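Local atomic coordinates of mandelate racemase/muconate lactonizing protein (Dickeya dadantii, PDB entry 4IHC), a protein that dehydrates D-mannonate and D-gluconate with low, magnesium-dependent activity to 2-dehydro-3-deoxy-D-gluconate, although these acid sugars are probably not its physiological substrates. Residues G116-L121 and G326-A331; K140-I145 and L364-P369; I244-E249 and Y270-V275; E298-I303 and I318-S323. All coordinates share one frame; numbering follows the deposited sequence.

Contact 1. Residues G116-L121 and G326-A331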
loop_
_atom_site.group_PDB
_atom_site.type_symbol
_atom_site.label_atom_id
_atom_site.label_comp_id
_atom_site.label_asym_id
_atom_site.label_seq_id
_atom_site.Cartn_x
_atom_site.Cartn_y
_atom_site.Cartn_z
ATOM N N GLY A 116 -27.513 -29.350 3.358
ATOM C CA GLY A 116 -28.565 -30.354 3.241
ATOM C C GLY A 116 -29.925 -29.710 3.002
ATOM O O GLY A 116 -30.609 -30.035 2.032
ATOM N N VAL A 117 -30.326 -28.794 3.888
ATOM C CA VAL A 117 -31.574 -28.066 3.700
ATOM C C VAL A 117 -31.565 -27.213 2.427
ATOM O O VAL A 117 -32.530 -27.257 1.640
ATOM C CB VAL A 117 -31.934 -27.212 4.944
ATOM C CG1 VAL A 117 -33.044 -26.219 4.636
ATOM C CG2 VAL A 117 -32.345 -28.115 6.081
ATOM N N ASP A 118 -30.486 -26.452 2.201
ATOM C CA ASP A 118 -30.469 -25.467 1.113
ATOM C C ASP A 118 -30.670 -26.104 -0.259
ATOM O O ASP A 118 -31.496 -25.636 -1.071
ATOM C CB ASP A 118 -29.182 -24.610 1.157
ATOM C CG ASP A 118 -29.083 -23.576 -0.000
ATOM O OD1 ASP A 118 -29.766 -22.525 0.024
ATOM O OD2 ASP A 118 -28.290 -23.798 -0.935
ATOM N N MET A 119 -29.897 -27.142 -0.541
ATOM C CA MET A 119 -30.014 -27.842 -1.805
ATOM C C MET A 119 -31.392 -28.481 -1.968
ATOM O O MET A 119 -31.876 -28.590 -3.087
ATOM C CB MET A 119 -29.002 -28.967 -1.892
ATOM C CG MET A 119 -27.573 -28.535 -1.816
ATOM S SD MET A 119 -26.578 -29.949 -2.312
ATOM C CE MET A 119 -24.911 -29.275 -2.086
ATOM N N ALA A 120 -31.950 -28.994 -0.867
ATOM C CA ALA A 120 -33.295 -29.582 -0.857
ATOM C C ALA A 120 -34.380 -28.544 -1.167
ATOM O O ALA A 120 -35.384 -28.867 -1.795
ATOM C CB ALA A 120 -33.588 -30.270 0.483
ATOM N N LEU A 121 -34.192 -27.309 -0.714
ATOM C CA LEU A 121 -35.144 -26.257 -1.038
ATOM C C LEU A 121 -34.987 -25.894 -2.512
ATOM O O LEU A 121 -35.969 -25.674 -3.218
ATOM C CB LEU A 121 -34.928 -25.001 -0.148
ATOM C CG LEU A 121 -35.213 -25.195 1.355
ATOM C CD1 LEU A 121 -35.308 -23.867 2.092
ATOM C CD2 LEU A 121 -36.505 -25.978 1.561
ATOM N N GLY A 326 -22.133 -24.286 2.685
ATOM C CA GLY A 326 -23.515 -24.039 3.073
ATOM C C GLY A 326 -24.543 -24.189 1.981
ATOM O O GLY A 326 -25.689 -23.708 2.131
ATOM N N GLY A 327 -24.154 -24.824 0.881
ATOM C CA GLY A 327 -25.102 -25.145 -0.194
ATOM C C GLY A 327 -25.062 -24.305 -1.455
ATOM O O GLY A 327 -24.089 -23.540 -1.706
ATOM N N ILE A 328 -26.117 -24.451 -2.268
ATOM C CA ILE A 328 -26.188 -23.784 -3.564
ATOM C C ILE A 328 -26.262 -22.273 -3.426
ATOM O O ILE A 328 -25.649 -21.527 -4.200
ATOM C CB ILE A 328 -27.361 -24.341 -4.401
ATOM C CG1 ILE A 328 -27.081 -25.779 -4.764
ATOM C CG2 ILE A 328 -27.565 -23.536 -5.688
ATOM C CD1 ILE A 328 -28.226 -26.479 -5.468
ATOM N N THR A 329 -27.007 -21.804 -2.432
ATOM C CA THR A 329 -27.162 -20.363 -2.249
ATOM C C THR A 329 -25.824 -19.626 -2.080
ATOM O O THR A 329 -25.556 -18.666 -2.812
ATOM C CB THR A 329 -28.154 -20.061 -1.114
ATOM O OG1 THR A 329 -29.451 -20.491 -1.535
ATOM C CG2 THR A 329 -28.207 -18.548 -0.802
ATOM N N PRO A 330 -24.963 -20.080 -1.148
ATOM C CA PRO A 330 -23.656 -19.419 -1.000
ATOM C C PRO A 330 -22.639 -19.767 -2.110
ATOM O O PRO A 330 -21.758 -18.954 -2.438
ATOM C CB PRO A 330 -23.141 -19.910 0.368
ATOM C CG PRO A 330 -23.989 -21.088 0.736
ATOM C CD PRO A 330 -25.160 -21.194 -0.211
ATOM N N ALA A 331 -22.768 -20.958 -2.681
ATOM C CA ALA A 331 -21.902 -21.367 -3.763
ATOM C C ALA A 331 -22.197 -20.485 -4.967
ATOM O O ALA A 331 -21.286 -20.046 -5.685
ATOM C CB ALA A 331 -22.125 -22.834 -4.100
#

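Contact 2. Residues K140-I145 and L364-P369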
loop_
_atom_site.group_PDB
_atom_site.type_symbol
_atom_site.label_atom_id
_atom_site.label_comp_id
_atom_site.label_asym_id
_atom_site.label_seq_id
_atom_site.Cartn_x
_atom_site.Cartn_y
_atom_site.Cartn_z
ATOM N N LYS A 140 -28.548 -22.926 -19.447
ATOM C CA LYS A 140 -27.298 -23.551 -19.920
ATOM C C LYS A 140 -26.280 -22.562 -20.495
ATOM O O LYS A 140 -26.613 -21.735 -21.368
ATOM C CB LYS A 140 -27.574 -24.645 -20.956
ATOM C CG LYS A 140 -28.472 -25.774 -20.446
ATOM C CD LYS A 140 -28.284 -27.042 -21.274
ATOM C CE LYS A 140 -29.173 -28.176 -20.773
ATOM N NZ LYS A 140 -28.631 -29.536 -21.066
ATOM N N CYS A 141 -25.034 -22.677 -20.038
ATOM C CA CYS A 141 -23.964 -21.830 -20.541
ATOM C C CYS A 141 -22.983 -22.624 -21.374
ATOM O O CYS A 141 -22.020 -22.080 -21.900
ATOM C CB CYS A 141 -23.194 -21.191 -19.388
ATOM S SG CYS A 141 -24.083 -19.818 -18.618
ATOM N N ARG A 142 -23.186 -23.932 -21.432
ATOM C CA ARG A 142 -22.272 -24.777 -22.152
ATOM C C ARG A 142 -23.050 -26.037 -22.521
ATOM O O ARG A 142 -24.193 -26.203 -22.093
ATOM C CB ARG A 142 -21.021 -25.094 -21.309
ATOM C CG ARG A 142 -21.310 -25.655 -19.919
ATOM C CD ARG A 142 -20.070 -25.630 -19.042
ATOM N NE ARG A 142 -19.332 -24.385 -19.231
ATOM C CZ ARG A 142 -19.643 -23.245 -18.638
ATOM N NH1 ARG A 142 -20.640 -23.195 -17.773
ATOM N NH2 ARG A 142 -18.943 -22.156 -18.884
ATOM N N ASP A 143 -22.444 -26.905 -23.327
ATOM C CA ASP A 143 -23.183 -28.005 -23.944
ATOM C C ASP A 143 -22.873 -29.302 -23.258
ATOM O O ASP A 143 -23.517 -30.306 -23.505
ATOM C CB ASP A 143 -22.873 -28.088 -25.438
ATOM C CG ASP A 143 -23.488 -26.930 -26.209
ATOM O OD1 ASP A 143 -24.722 -26.728 -26.088
ATOM O OD2 ASP A 143 -22.742 -26.199 -26.902
ATOM N N GLY A 144 -21.887 -29.266 -22.371
ATOM C CA GLY A 144 -21.586 -30.411 -21.531
ATOM C C GLY A 144 -20.521 -29.958 -20.551
ATOM O O GLY A 144 -20.010 -28.836 -20.667
ATOM N N ILE A 145 -20.166 -30.820 -19.602
ATOM C CA ILE A 145 -19.314 -30.384 -18.501
ATOM C C ILE A 145 -18.013 -31.148 -18.509
ATOM O O ILE A 145 -17.979 -32.317 -18.160
ATOM C CB ILE A 145 -20.014 -30.581 -17.150
ATOM C CG1 ILE A 145 -21.300 -29.768 -17.131
ATOM C CG2 ILE A 145 -19.105 -30.139 -15.994
ATOM C CD1 ILE A 145 -22.170 -30.075 -15.929
ATOM N N LEU A 364 -24.658 -25.939 -10.837
ATOM C CA LEU A 364 -23.809 -24.755 -10.760
ATOM C C LEU A 364 -22.875 -24.671 -11.969
ATOM O O LEU A 364 -22.702 -23.610 -12.557
ATOM C CB LEU A 364 -22.984 -24.781 -9.470
ATOM C CG LEU A 364 -23.753 -24.499 -8.185
ATOM C CD1 LEU A 364 -22.931 -24.966 -7.000
ATOM C CD2 LEU A 364 -24.112 -23.011 -8.080
ATOM N N ASP A 365 -22.255 -25.783 -12.347
ATOM C CA ASP A 365 -21.328 -25.763 -13.495
ATOM C C ASP A 365 -22.031 -25.351 -14.806
ATOM O O ASP A 365 -21.509 -24.567 -15.589
ATOM C CB ASP A 365 -20.706 -27.145 -13.693
ATOM C CG ASP A 365 -19.735 -27.524 -12.588
ATOM O OD1 ASP A 365 -19.210 -26.632 -11.870
ATOM O OD2 ASP A 365 -19.487 -28.735 -12.439
ATOM N N MET A 366 -23.229 -25.890 -15.034
ATOM C CA MET A 366 -24.004 -25.607 -16.238
ATOM C C MET A 366 -24.441 -24.130 -16.340
ATOM O O MET A 366 -24.684 -23.588 -17.426
ATOM C CB MET A 366 -25.237 -26.509 -16.272
ATOM C CG MET A 366 -24.967 -27.956 -16.684
ATOM S SD MET A 366 -24.554 -28.163 -18.442
ATOM C CE MET A 366 -25.111 -26.577 -19.098
ATOM N N SER A 367 -24.578 -23.469 -15.212
ATOM C CA SER A 367 -25.140 -22.156 -15.291
ATOM C C SER A 367 -24.104 -21.049 -15.056
ATOM O O SER A 367 -24.476 -19.882 -15.063
ATOM C CB SER A 367 -26.253 -22.040 -14.272
ATOM O OG SER A 367 -25.714 -22.333 -12.988
ATOM N N SER A 368 -22.834 -21.397 -14.831
ATOM C CA SER A 368 -21.777 -20.372 -14.572
ATOM C C SER A 368 -20.989 -19.993 -15.827
ATOM O O SER A 368 -20.393 -20.865 -16.474
ATOM C CB SER A 368 -20.748 -20.862 -13.537
ATOM O OG SER A 368 -21.311 -21.073 -12.258
ATOM N N PRO A 369 -20.927 -18.690 -16.150
ATOM C CA PRO A 369 -20.051 -18.274 -17.250
ATOM C C PRO A 369 -18.574 -18.546 -16.921
ATOM O O PRO A 369 -17.808 -18.909 -17.806
ATOM C CB PRO A 369 -20.342 -16.769 -17.406
ATOM C CG PRO A 369 -21.659 -16.556 -16.718
ATOM C CD PRO A 369 -21.726 -17.571 -15.611
#

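Contact 3. Residues I244-E249 and Y270-V275. With MG (magnesium ion), chain I.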
loop_
_atom_site.group_PDB
_atom_site.type_symbol
_atom_site.label_atom_id
_atom_site.label_comp_id
_atom_site.label_asym_id
_atom_site.label_seq_id
_atom_site.Cartn_x
_atom_site.Cartn_y
_atom_site.Cartn_z
ATOM N N ILE A 244 -3.221 -31.738 -13.643
ATOM C CA ILE A 244 -3.476 -31.070 -12.385
ATOM C C ILE A 244 -2.626 -31.762 -11.303
ATOM O O ILE A 244 -2.566 -32.974 -11.280
ATOM C CB ILE A 244 -4.947 -31.212 -12.059
ATOM C CG1 ILE A 244 -5.735 -30.158 -12.848
ATOM C CG2 ILE A 244 -5.198 -31.135 -10.551
ATOM C CD1 ILE A 244 -7.221 -30.411 -12.858
ATOM N N HIS A 245 -1.969 -31.005 -10.420
ATOM C CA HIS A 245 -1.273 -31.625 -9.293
ATOM C C HIS A 245 -1.756 -30.999 -7.996
ATOM O O HIS A 245 -1.887 -29.787 -7.915
ATOM C CB HIS A 245 0.249 -31.451 -9.419
ATOM C CG HIS A 245 1.016 -32.123 -8.328
ATOM N ND1 HIS A 245 1.090 -33.499 -8.210
ATOM C CD2 HIS A 245 1.739 -31.612 -7.293
ATOM C CE1 HIS A 245 1.807 -33.807 -7.137
ATOM N NE2 HIS A 245 2.230 -32.684 -6.575
ATOM N N ASP A 246 -2.000 -31.837 -6.992
ATOM C CA ASP A 246 -2.469 -31.416 -5.671
ATOM C C ASP A 246 -1.373 -31.478 -4.614
ATOM O O ASP A 246 -0.963 -32.563 -4.203
ATOM C CB ASP A 246 -3.606 -32.351 -5.239
ATOM C CG ASP A 246 -4.527 -31.730 -4.187
ATOM O OD1 ASP A 246 -4.091 -30.814 -3.449
ATOM O OD2 ASP A 246 -5.689 -32.195 -4.065
ATOM N N VAL A 247 -0.894 -30.315 -4.167
ATOM C CA VAL A 247 0.105 -30.245 -3.117
ATOM C C VAL A 247 -0.526 -30.564 -1.749
ATOM O O VAL A 247 0.145 -31.056 -0.832
ATOM C CB VAL A 247 0.764 -28.861 -3.059
ATOM C CG1 VAL A 247 1.790 -28.781 -1.939
ATOM C CG2 VAL A 247 1.400 -28.490 -4.396
ATOM N N HIS A 248 -1.803 -30.239 -1.592
ATOM C CA HIS A 248 -2.556 -30.726 -0.444
ATOM C C HIS A 248 -1.966 -30.233 0.868
ATOM O O HIS A 248 -1.922 -30.993 1.836
ATOM C CB HIS A 248 -2.516 -32.252 -0.457
ATOM C CG HIS A 248 -3.707 -32.902 0.167
ATOM N ND1 HIS A 248 -3.961 -32.855 1.519
ATOM C CD2 HIS A 248 -4.685 -33.664 -0.373
ATOM C CE1 HIS A 248 -5.059 -33.538 1.784
ATOM N NE2 HIS A 248 -5.521 -34.037 0.653
ATOM N N GLU A 249 -1.487 -28.983 0.882
ATOM C CA GLU A 249 -0.853 -28.343 2.053
ATOM C C GLU A 249 0.310 -29.142 2.720
ATOM O O GLU A 249 0.552 -29.002 3.914
ATOM C CB GLU A 249 -1.909 -27.939 3.101
ATOM C CG GLU A 249 -2.446 -29.130 3.894
ATOM C CD GLU A 249 -3.636 -28.793 4.787
ATOM O OE1 GLU A 249 -4.326 -29.730 5.258
ATOM O OE2 GLU A 249 -3.891 -27.597 5.030
ATOM N N TYR A 270 -3.761 -26.555 -13.222
ATOM C CA TYR A 270 -3.530 -25.869 -11.953
ATOM C C TYR A 270 -2.783 -26.668 -10.898
ATOM O O TYR A 270 -2.874 -27.882 -10.847
ATOM C CB TYR A 270 -4.805 -25.274 -11.366
ATOM C CG TYR A 270 -5.953 -26.201 -10.971
ATOM C CD1 TYR A 270 -5.808 -27.188 -9.995
ATOM C CD2 TYR A 270 -7.234 -25.997 -11.501
ATOM C CE1 TYR A 270 -6.895 -28.004 -9.607
ATOM C CE2 TYR A 270 -8.310 -26.777 -11.104
ATOM C CZ TYR A 270 -8.139 -27.776 -10.157
ATOM O OH TYR A 270 -9.234 -28.526 -9.782
ATOM N N LEU A 271 -2.032 -25.951 -10.070
ATOM C CA LEU A 271 -1.407 -26.495 -8.886
ATOM C C LEU A 271 -2.312 -26.197 -7.679
ATOM O O LEU A 271 -2.607 -25.035 -7.404
ATOM C CB LEU A 271 -0.033 -25.853 -8.713
ATOM C CG LEU A 271 0.838 -26.313 -7.522
ATOM C CD1 LEU A 271 1.167 -27.786 -7.638
ATOM C CD2 LEU A 271 2.129 -25.508 -7.452
ATOM N N GLU A 272 -2.745 -27.243 -6.977
ATOM C CA GLU A 272 -3.810 -27.129 -5.999
ATOM C C GLU A 272 -3.299 -27.104 -4.562
ATOM O O GLU A 272 -2.377 -27.847 -4.216
ATOM C CB GLU A 272 -4.788 -28.300 -6.181
ATOM C CG GLU A 272 -5.772 -28.459 -5.050
ATOM C CD GLU A 272 -6.766 -29.566 -5.309
ATOM O OE1 GLU A 272 -6.930 -29.945 -6.489
ATOM O OE2 GLU A 272 -7.391 -30.047 -4.335
ATOM N N ASP A 273 -3.915 -26.263 -3.731
ATOM C CA ASP A 273 -3.582 -26.189 -2.297
ATOM C C ASP A 273 -2.069 -26.103 -1.986
ATOM O O ASP A 273 -1.547 -26.892 -1.224
ATOM C CB ASP A 273 -4.265 -27.334 -1.520
ATOM C CG ASP A 273 -5.800 -27.130 -1.363
ATOM O OD1 ASP A 273 -6.354 -26.140 -1.903
ATOM O OD2 ASP A 273 -6.470 -27.976 -0.713
ATOM N N PRO A 274 -1.373 -25.087 -2.523
ATOM C CA PRO A 274 0.029 -24.910 -2.153
ATOM C C PRO A 274 0.194 -24.538 -0.677
ATOM O O PRO A 274 1.248 -24.785 -0.101
ATOM C CB PRO A 274 0.493 -23.742 -3.046
ATOM C CG PRO A 274 -0.748 -23.022 -3.395
ATOM C CD PRO A 274 -1.819 -24.083 -3.496
ATOM N N VAL A 275 -0.841 -23.972 -0.066
ATOM C CA VAL A 275 -0.768 -23.621 1.352
ATOM C C VAL A 275 -2.055 -23.986 2.071
ATOM O O VAL A 275 -3.123 -24.157 1.452
ATOM C CB VAL A 275 -0.498 -22.114 1.568
ATOM C CG1 VAL A 275 0.781 -21.681 0.849
ATOM C CG2 VAL A 275 -1.694 -21.275 1.124
HETATM MG MG MG I . -7.309 -31.478 -3.091
HETATM O O HOH W 1 -6.271 -30.326 -1.806
HETATM O O HOH W 2 -7.357 -32.881 -1.881
#

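Contact 4. Residues E298-I303 and I318-S323. With MG (magnesium ion), chain I.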
loop_
_atom_site.group_PDB
_atom_site.type_symbol
_atom_site.label_atom_id
_atom_site.label_comp_id
_atom_site.label_asym_id
_atom_site.label_seq_id
_atom_site.Cartn_x
_atom_site.Cartn_y
_atom_site.Cartn_z
ATOM N N GLU A 298 -10.773 -26.221 -1.163
ATOM C CA GLU A 298 -11.591 -27.337 -0.699
ATOM C C GLU A 298 -11.774 -27.292 0.833
ATOM O O GLU A 298 -12.851 -27.632 1.321
ATOM C CB GLU A 298 -11.062 -28.691 -1.179
ATOM C CG GLU A 298 -9.850 -29.142 -0.421
ATOM C CD GLU A 298 -9.255 -30.405 -1.016
ATOM O OE1 GLU A 298 -9.202 -30.519 -2.267
ATOM O OE2 GLU A 298 -8.843 -31.276 -0.228
ATOM N N LEU A 299 -10.752 -26.831 1.576
ATOM C CA LEU A 299 -10.869 -26.717 3.028
ATOM C C LEU A 299 -11.637 -25.490 3.540
ATOM O O LEU A 299 -11.901 -25.403 4.727
ATOM C CB LEU A 299 -9.505 -26.747 3.719
ATOM C CG LEU A 299 -8.854 -28.132 3.851
ATOM C CD1 LEU A 299 -7.398 -27.996 4.262
ATOM C CD2 LEU A 299 -9.605 -28.996 4.858
ATOM N N PHE A 300 -11.965 -24.546 2.663
ATOM C CA PHE A 300 -12.563 -23.261 3.119
ATOM C C PHE A 300 -13.972 -23.413 3.711
ATOM O O PHE A 300 -14.774 -24.213 3.224
ATOM C CB PHE A 300 -12.572 -22.190 2.003
ATOM C CG PHE A 300 -11.196 -21.770 1.523
ATOM C CD1 PHE A 300 -10.042 -22.132 2.223
ATOM C CD2 PHE A 300 -11.060 -20.984 0.372
ATOM C CE1 PHE A 300 -8.775 -21.729 1.779
ATOM C CE2 PHE A 300 -9.806 -20.567 -0.068
ATOM C CZ PHE A 300 -8.662 -20.957 0.626
ATOM N N VAL A 301 -14.249 -22.644 4.768
ATOM C CA VAL A 301 -15.509 -22.690 5.504
ATOM C C VAL A 301 -15.966 -21.275 5.899
ATOM O O VAL A 301 -17.010 -21.097 6.528
ATOM C CB VAL A 301 -15.405 -23.560 6.785
ATOM C CG1 VAL A 301 -15.166 -25.030 6.434
ATOM C CG2 VAL A 301 -14.269 -23.111 7.687
ATOM N N ASN A 302 -15.198 -20.269 5.500
ATOM C CA ASN A 302 -15.375 -18.906 6.000
ATOM C C ASN A 302 -15.051 -17.931 4.883
ATOM O O ASN A 302 -14.046 -18.102 4.164
ATOM C CB ASN A 302 -14.425 -18.679 7.200
ATOM C CG ASN A 302 -14.813 -17.489 8.045
ATOM O OD1 ASN A 302 -14.783 -16.344 7.589
ATOM N ND2 ASN A 302 -15.185 -17.751 9.302
ATOM N N ILE A 303 -15.893 -16.915 4.733
ATOM C CA ILE A 303 -15.673 -15.855 3.728
ATOM C C ILE A 303 -14.361 -15.116 3.924
ATOM O O ILE A 303 -13.688 -14.746 2.943
ATOM C CB ILE A 303 -16.831 -14.822 3.701
ATOM C CG1 ILE A 303 -16.535 -13.718 2.703
ATOM C CG2 ILE A 303 -16.960 -14.089 5.018
ATOM C CD1 ILE A 303 -17.647 -12.701 2.655
ATOM N N ILE A 318 -11.330 -21.457 -7.725
ATOM C CA ILE A 318 -11.844 -21.648 -6.375
ATOM C C ILE A 318 -12.387 -23.092 -6.266
ATOM O O ILE A 318 -13.200 -23.540 -7.117
ATOM C CB ILE A 318 -12.910 -20.563 -6.042
ATOM C CG1 ILE A 318 -13.385 -20.676 -4.591
ATOM C CG2 ILE A 318 -14.112 -20.660 -6.984
ATOM C CD1 ILE A 318 -12.271 -20.411 -3.588
ATOM N N ARG A 319 -11.973 -23.807 -5.214
ATOM C CA ARG A 319 -12.203 -25.256 -5.092
ATOM C C ARG A 319 -13.130 -25.716 -3.977
ATOM O O ARG A 319 -13.035 -26.867 -3.536
ATOM C CB ARG A 319 -10.875 -25.960 -4.839
ATOM C CG ARG A 319 -9.908 -25.897 -5.990
ATOM C CD ARG A 319 -10.184 -27.088 -6.883
ATOM N NE ARG A 319 -9.952 -28.315 -6.169
ATOM C CZ ARG A 319 -10.557 -29.476 -6.421
ATOM N NH1 ARG A 319 -11.476 -29.586 -7.373
ATOM N NH2 ARG A 319 -10.241 -30.527 -5.690
ATOM N N CYS A 320 -14.016 -24.855 -3.515
ATOM C CA CYS A 320 -14.818 -25.196 -2.348
ATOM C C CYS A 320 -15.615 -26.472 -2.514
ATOM O O CYS A 320 -16.010 -26.835 -3.623
ATOM C CB CYS A 320 -15.741 -24.035 -1.952
ATOM S SG CYS A 320 -14.810 -22.553 -1.467
ATOM N N HIS A 321 -15.812 -27.150 -1.394
ATOM C CA HIS A 321 -16.779 -28.230 -1.260
ATOM C C HIS A 321 -18.117 -27.567 -1.011
ATOM O O HIS A 321 -18.354 -26.958 0.056
ATOM C CB HIS A 321 -16.401 -29.107 -0.060
ATOM C CG HIS A 321 -17.064 -30.452 -0.053
ATOM N ND1 HIS A 321 -16.433 -31.601 -0.498
ATOM C CD2 HIS A 321 -18.297 -30.831 0.359
ATOM C CE1 HIS A 321 -17.252 -32.631 -0.348
ATOM N NE2 HIS A 321 -18.394 -32.187 0.152
ATOM N N VAL A 322 -19.009 -27.685 -1.987
ATOM C CA VAL A 322 -20.236 -26.916 -1.988
ATOM C C VAL A 322 -21.058 -27.052 -0.691
ATOM O O VAL A 322 -21.529 -26.036 -0.121
ATOM C CB VAL A 322 -21.077 -27.206 -3.258
ATOM C CG1 VAL A 322 -22.478 -26.655 -3.105
ATOM C CG2 VAL A 322 -20.395 -26.605 -4.498
ATOM N N SER A 323 -21.215 -28.276 -0.191
ATOM C CA SER A 323 -21.971 -28.455 1.063
ATOM C C SER A 323 -21.260 -27.845 2.271
ATOM O O SER A 323 -21.902 -27.367 3.208
ATOM C CB SER A 323 -22.326 -29.921 1.321
ATOM O OG SER A 323 -21.153 -30.655 1.599
HETATM MG MG MG I . -7.309 -31.478 -3.091
HETATM O O HOH W 3 -15.115 -25.976 1.118
HETATM O O HOH W 2 -7.357 -32.881 -1.881
HETATM O O HOH W 1 -6.271 -30.326 -1.806
#

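Contact 1. Residues G116-L121 and G326-A331
The carboxylate of Asp118, in the middle of helix 108-129, receives the first turn of helix 328-340 with both of its oxygens. OD2 accepts the backbone amide of Thr329 at 2.8 Å from Thr329 N, with a nearly straight N-H...O angle of 169°; the amide comes in on the syn side, 23° out of the carboxylate plane. OD1 takes the hydroxyl of the same residue through its syn lone pair, Thr329 OG1 lying 2.6 Å from Asp118 OD1. One threonine thus donates twice to one carboxylate, which fixes the rotation of the acid group. Ile328 N also lies close, 2.6 Å from Asp118 OD2. With CG anti to the backbone N (chi1 178°), Asp118 reaches out from its helix to the neighbouring helix start, where Gly327 occupies the N-cap position. Gly327, without a side chain, lets the carboxylate come close to the helix start. Beside this polar pair the contact is apolar, CG of Met119 meeting CG1 of Ile328 at 4.1 Å where the two side chains cross at about a right angle.

Trp122 NE1 hydrogen-bonds to Thr329 OG1 and Trp95 NE1 to Gly326 O, so the polar atoms round the helix start are answered from the N-terminal domain as well. The contact joins that domain to the barrel domain of this enolase-superfamily fold. Because the acid is buried and faces the N-terminal end of a helix, the helix dipole and the two donors of Thr329 would be expected to stabilise its negative charge.

Contact 2. Residues K140-I145 and L364-P369
The guanidinium of Arg142 meets the C-terminal end of helix 355-367 at its edge, where the carbonyl oxygens of Asp365, Ser368 and Pro369 all lie near its plane; Met366 O stands oblique to it. The contact ties the loop leading into barrel strand 145-153 to a helix of the enolase-type barrel domain. NH1 donates to the backbone oxygen of Ser368, 2.7 Å from Arg142 NH1 to Ser368 O, with the acceptor only 13° out of the guanidinium plane. Bonds from NH1 to Asp365 O and from NH2 to Ser368 O are weak. The chain gets there by bending at chi3 (41°), and its charge is shared across a subunit boundary: NE forms a salt bridge with Asp434 of a second subunit, and NH2 a hydrogen bond with Thr436 of that subunit.

A backbone hydrogen bond adds to this grip, from Cys141 N to Met366 O (2.8 Å). SG of Cys141 packs loosely on CD of Pro369.

Met366 packs between the loop and the helix. Its CB points away from the loop, yet bends at chi2 and chi3 carry the thioether back over it. CG rests on CD1 of Ile145 at 3.6 Å, and SD lies beside CG1 of the same isoleucine. The methyl packs alongside the aliphatic part of Lys140, with Met366 CE 3.6 Å from Lys140 CB. The same methyl also faces the carbonyl of Arg142, a buried oxygen without a polar partner, Met366 CE standing 3.2 Å from Arg142 O.

Contact 3. Residues I244-E249 and Y270-V275
Two magnesium ligands, Asp246 and Glu272, stand at the C-terminal ends of adjacent parallel strands, 242-246 and 270-272, joined by helix 253-263 in a beta-alpha-beta unit of the enolase-superfamily barrel. The metal lies 2.0 Å from Asp246 OD2 and 1.9 Å from Glu272 OE2; Glu298 and two waters complete the ligands found. With CG anti to the backbone N in both acids and Glu272 extended beyond it, one oxygen of each carboxylate reaches the ion; the side chains cross at a slant, their carboxylate planes 39° apart. The metal-bound oxygens are close, 2.8 Å between Asp246 OD2 and Glu272 OE2, a like-charged approach bridged by the ion. One metal-bound water donates to Asp246 OD1 and to Asp273 OD2, while Arg175 and Arg319 hydrogen-bond to Asp246 OD2 and Glu272 OE2 respectively.

The backbones keep the pair in register. Glu272 N donates to His245 O and Val247 N to Glu272 O; beyond the strands Glu249 N donates a hydrogen bond to Asp273 O (3.0 Å).

On the face carrying the metal ligands, CD1 of Ile244 sits over one face of the Tyr270 ring, 4.1 Å from its centroid, in a CH-pi contact. On the other face CD1 of Leu271 meets the edge of the His245 imidazole in plane; Leu271 CD1 also lies tight against Val247 CG2 (3.3 Å), just past the strand end. His248, by similarity an acid-base residue, follows Asp246 by two positions, close to Tyr181. The clustered carboxylates form the magnesium site, and the ion together with Arg175 and Arg319 would be expected to offset their negative charge.

Contact 4. Residues E298-I303 and I318-S323
Glu298 places CG between its backbone N and carbonyl carbon (chi1 76°) and then runs out extended, while Arg319 folds at chi2 (-89°) and chi3; the two side chains consequently lie side by side and point the same way, toward the magnesium ion. Glu298 OE1 binds the metal at 2.3 Å, as the third protein ligand beside Asp246 and Glu272, and OE2 accepts a hydrogen bond from a metal-bound water. Arg319 NH2 comes no nearer than 3.6 Å to Glu298 OE1, the carboxylate and guanidinium planes being 57° apart; its salt-bridge partner is Glu375.

No direct hydrogen bond joins the two loops, which follow neighbouring barrel strands 294-296 and 317-318. Their backbones do approach closely, Glu298 CA making a CA-H...O contact of 3.2 Å to Arg319 O. A water lies between them instead, accepting from His321 N at 2.9 Å and within hydrogen-bonding reach of the carbonyl oxygens of Glu298 and Phe300. Away from the metal the packing is apolar: Phe300 CB touches Cys320 SG at 4.1 Å, and its ring borders CD1 of Ile318. At the His321 end, Trp104 of a fourth subunit meets the His321 ring edge-to-face, and its NE1 hydrogen-bonds to Glu298 O.

Both Glu298 and Arg319 are substrate-binding positions by similarity. The magnesium ion and Arg319 would be expected to offset the negative charge of Glu298 and the acids around it.

How the contacts relate
All four contacts are buried, but they do different work. Contacts 3 and 4 share the magnesium ion and two of its waters; their chemistry is that of charged ligands at the C-terminal ends of barrel strands. Contact 1 joins the N-terminal domain to a barrel helix, contact 2 a loop to another, and the two touch through Ala331 against Leu364. There, a carboxylate meets a helix start in one and an arginine meets a helix end in the other. Val322, in 318-323, packs on Met119, Ala331 and Leu364, linking the metal-site loop to contacts 1 and 2. Contact 2 also reaches neighbouring subunits, as do contacts 3 and 4, whereas none touches contact 1.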